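Local atomic coordinates of uncharacterized protein MJ1460 (Methanocaldococcus jannaschii DSM 2661, PDB entry 2OSD), a protein that is of unknown function but carries a V4R domain of the HNOX-like clan, which suggests, without proof, a role in binding small molecules. Residues G82-D87 against I100-P105. The protein carries 3 engineered substitutions. Residues are numbered along the deposited sequence; the frame is centred on the assembly and turned at random. Where two conformers were deposited one is given.
Sequences GDLEID and IKLSNP
Leu-84 meets Leu-102 and Ile-100 on the packed face of two antiparallel strands, its CD2 methyl lying 3.6 Å from Ile-100 CG2 and 3.9 Å from Leu-102 CD1. The Leu-102 chain turns CG anti to its own backbone N (chi1 -179°), and its CD1 reaches the backbone carbon of Gly-82. Ile-86 and Ile-100 run side by side in the same direction, CG1 against CG2. Helices 69-79 and 118-132 cover this apolar face through Leu-72, Phe-76, Leu-124 and Ile-120.

Two pairs of backbone hydrogen bonds join Asp-83 to Ser-103 and Glu-85 to Lys-101, with Ser-103 N 3.0 Å from Asp-83 O. Gly-82 CA lies 3.3 Å from Ser-103 O; at its phi of 108° a CB would jam against the preceding carbonyl oxygen, Ser-103 O and Asn-104 O.

The other face is polar and looser, its residues partly exposed. In one of two Glu-85 conformers the chain bends at chi2 (113°), bringing OE2 to the Ser-103 hydroxyl, which donates to its syn lone pair at 3.1 Å; the bond may therefore be intermittent. OE1 there comes within 3.3 Å of Lys-101 CB and forms a salt bridge with Lys-150; Lys-101 NZ, 5.4 Å from OE1, is too far for one.

Strand 83-85 thus forms one edge of the four-stranded antiparallel sheet, beside strand 98-103, in an alpha+beta fold with helices packed on its apolar face.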
ATOM      1  N   GLY A  82      -3.646 -13.575  -4.329  1.00 66.32           N
ATOM      2  CA  GLY A  82      -4.377 -14.809  -4.570  1.00 65.71           C
ATOM      3  C   GLY A  82      -3.789 -15.720  -5.631  1.00 66.97           C
ATOM      4  O   GLY A  82      -2.696 -15.471  -6.175  1.00 68.01           O
ATOM      5  N   ASP A  83      -4.555 -16.766  -5.938  1.00 65.74           N
ATOM      6  CA  ASP A  83      -4.176 -17.779  -6.921  1.00 66.21           C
ATOM      7  C   ASP A  83      -4.755 -17.506  -8.304  1.00 64.08           C
ATOM      8  O   ASP A  83      -5.940 -17.728  -8.536  1.00 63.32           O
ATOM      9  CB  ASP A  83      -4.622 -19.156  -6.418  1.00 67.68           C
ATOM     10  CG  ASP A  83      -4.209 -19.391  -4.980  1.00 71.30           C
ATOM     11  OD1 ASP A  83      -4.971 -18.979  -4.069  1.00 82.90           O
ATOM     12  OD2 ASP A  83      -3.102 -19.939  -4.773  1.00 80.51           O
ATOM     13  N   LEU A  84      -3.907 -17.037  -9.218  1.00 63.15           N
ATOM     14  CA  LEU A  84      -4.301 -16.777 -10.615  1.00 64.37           C
ATOM     15  C   LEU A  84      -4.325 -18.053 -11.430  1.00 63.55           C
ATOM     16  O   LEU A  84      -3.362 -18.800 -11.408  1.00 64.74           O
ATOM     17  CB  LEU A  84      -3.297 -15.849 -11.311  1.00 66.87           C
ATOM     18  CG  LEU A  84      -3.268 -14.336 -11.123  1.00 60.17           C
ATOM     19  CD1 LEU A  84      -2.013 -13.848 -11.813  1.00 59.24           C
ATOM     20  CD2 LEU A  84      -4.491 -13.668 -11.716  1.00 66.31           C
ATOM     21  N   GLU A  85      -5.420 -18.294 -12.141  0.50 64.01           N
ATOM     22  CA  GLU A  85      -5.497 -19.406 -13.068  0.50 63.74           C
ATOM     23  C   GLU A  85      -5.346 -18.847 -14.479  0.50 63.38           C
ATOM     24  O   GLU A  85      -6.064 -17.922 -14.876  1.00 61.57           O
ATOM     25  CB  GLU A  85      -6.810 -20.183 -12.901  0.50 64.01           C
ATOM     26  CG  GLU A  85      -6.909 -20.957 -11.559  0.50 65.25           C
ATOM     27  CD  GLU A  85      -7.975 -20.420 -10.597  0.50 62.13           C
ATOM     28  OE1 GLU A  85      -9.141 -20.292 -11.028  0.50 58.14           O
ATOM     29  OE2 GLU A  85      -7.648 -20.166  -9.412  0.50 49.06           O
ATOM     30  N   ILE A  86      -4.374 -19.384 -15.214  1.00 63.18           N
ATOM     31  CA  ILE A  86      -4.086 -18.932 -16.573  1.00 64.00           C
ATOM     32  C   ILE A  86      -3.662 -20.138 -17.371  1.00 64.61           C
ATOM     33  O   ILE A  86      -2.747 -20.825 -16.963  1.00 65.48           O
ATOM     34  CB  ILE A  86      -2.919 -17.910 -16.619  1.00 62.62           C
ATOM     35  CG1 ILE A  86      -3.176 -16.724 -15.677  1.00 65.71           C
ATOM     36  CG2 ILE A  86      -2.753 -17.434 -18.016  1.00 53.95           C
ATOM     37  CD1 ILE A  86      -2.059 -15.664 -15.624  1.00 64.26           C
ATOM     38  N   ASP A  87      -4.320 -20.400 -18.494  1.00 67.06           N
ATOM     39  CA  ASP A  87      -3.960 -21.546 -19.334  1.00 69.48           C
ATOM     40  C   ASP A  87      -2.876 -21.118 -20.339  1.00 70.79           C
ATOM     41  O   ASP A  87      -3.162 -20.468 -21.350  1.00 68.66           O
ATOM     42  CB  ASP A  87      -5.207 -22.125 -20.032  1.00 69.81           C
ATOM     43  CG  ASP A  87      -4.905 -23.380 -20.873  1.00 73.94           C
ATOM     44  OD1 ASP A  87      -3.722 -23.638 -21.209  1.00 75.84           O
ATOM     45  OD2 ASP A  87      -5.868 -24.110 -21.207  1.00 75.72           O
ATOM     46  N   ILE A 100      -8.749 -15.128 -17.445  1.00 56.80           N
ATOM     47  CA  ILE A 100      -7.919 -15.343 -16.301  1.00 56.95           C
ATOM     48  C   ILE A 100      -8.811 -15.306 -15.042  1.00 60.05           C
ATOM     49  O   ILE A 100      -9.603 -14.376 -14.840  1.00 59.00           O
ATOM     50  CB  ILE A 100      -6.840 -14.238 -16.202  1.00 58.70           C
ATOM     51  CG1 ILE A 100      -5.910 -14.263 -17.421  1.00 60.06           C
ATOM     52  CG2 ILE A 100      -6.019 -14.362 -14.888  1.00 54.48           C
ATOM     53  CD1 ILE A 100      -4.828 -13.191 -17.413  1.00 54.22           C
ATOM     54  N   LYS A 101      -8.671 -16.309 -14.186  1.00 59.69           N
ATOM     55  CA  LYS A 101      -9.431 -16.350 -12.960  1.00 59.05           C
ATOM     56  C   LYS A 101      -8.515 -16.019 -11.794  1.00 59.40           C
ATOM     57  O   LYS A 101      -7.307 -16.197 -11.898  1.00 60.67           O
ATOM     58  CB  LYS A 101     -10.102 -17.707 -12.803  1.00 58.80           C
ATOM     59  CG  LYS A 101     -11.013 -18.065 -13.999  1.00 58.90           C
ATOM     60  CD  LYS A 101     -11.524 -19.472 -13.913  1.00 53.51           C
ATOM     61  CE  LYS A 101     -12.906 -19.602 -14.493  1.00 59.68           C
ATOM     62  NZ  LYS A 101     -13.386 -21.007 -14.338  1.00 66.04           N
ATOM     63  N   LEU A 102      -9.085 -15.466 -10.724  1.00 56.33           N
ATOM     64  CA  LEU A 102      -8.328 -15.140  -9.543  1.00 59.83           C
ATOM     65  C   LEU A 102      -9.120 -15.643  -8.354  1.00 62.32           C
ATOM     66  O   LEU A 102     -10.252 -15.213  -8.133  1.00 66.59           O
ATOM     67  CB  LEU A 102      -8.074 -13.631  -9.440  1.00 59.11           C
ATOM     68  CG  LEU A 102      -7.262 -13.122  -8.234  1.00 61.04           C
ATOM     69  CD1 LEU A 102      -5.881 -13.758  -8.117  1.00 60.31           C
ATOM     70  CD2 LEU A 102      -7.140 -11.631  -8.306  1.00 59.82           C
ATOM     71  N   SER A 103      -8.545 -16.599  -7.630  1.00 63.07           N
ATOM     72  CA  SER A 103      -9.152 -17.150  -6.426  1.00 62.82           C
ATOM     73  C   SER A 103      -8.504 -16.467  -5.251  1.00 64.01           C
ATOM     74  O   SER A 103      -7.324 -16.149  -5.309  1.00 63.09           O
ATOM     75  CB  SER A 103      -8.886 -18.639  -6.295  1.00 58.31           C
ATOM     76  OG  SER A 103      -9.637 -19.343  -7.247  1.00 73.99           O
ATOM     77  N   ASN A 104      -9.280 -16.290  -4.181  1.00 64.98           N
ATOM     78  CA  ASN A 104      -8.784 -15.790  -2.931  1.00 64.53           C
ATOM     79  C   ASN A 104      -8.116 -14.432  -3.116  1.00 62.70           C
ATOM     80  O   ASN A 104      -6.988 -14.238  -2.704  1.00 64.79           O
ATOM     81  CB  ASN A 104      -7.833 -16.830  -2.332  1.00 67.62           C
ATOM     82  CG  ASN A 104      -7.508 -16.554  -0.882  1.00 81.01           C
ATOM     83  OD1 ASN A 104      -8.402 -16.529  -0.028  1.00 92.76           O
ATOM     84  ND2 ASN A 104      -6.223 -16.326  -0.591  1.00 89.23           N
ATOM     85  N   PRO A 105      -8.816 -13.477  -3.759  1.00 61.39           N
ATOM     86  CA  PRO A 105      -8.226 -12.171  -4.017  1.00 58.56           C
ATOM     87  C   PRO A 105      -8.347 -11.281  -2.797  1.00 60.04           C
ATOM     88  O   PRO A 105      -8.957 -11.667  -1.843  1.00 60.46           O
ATOM     89  CB  PRO A 105      -9.109 -11.646  -5.132  1.00 59.55           C
ATOM     90  CG  PRO A 105     -10.467 -12.200  -4.791  1.00 54.68           C
ATOM     91  CD  PRO A 105     -10.208 -13.557  -4.273  1.00 56.97           C
TER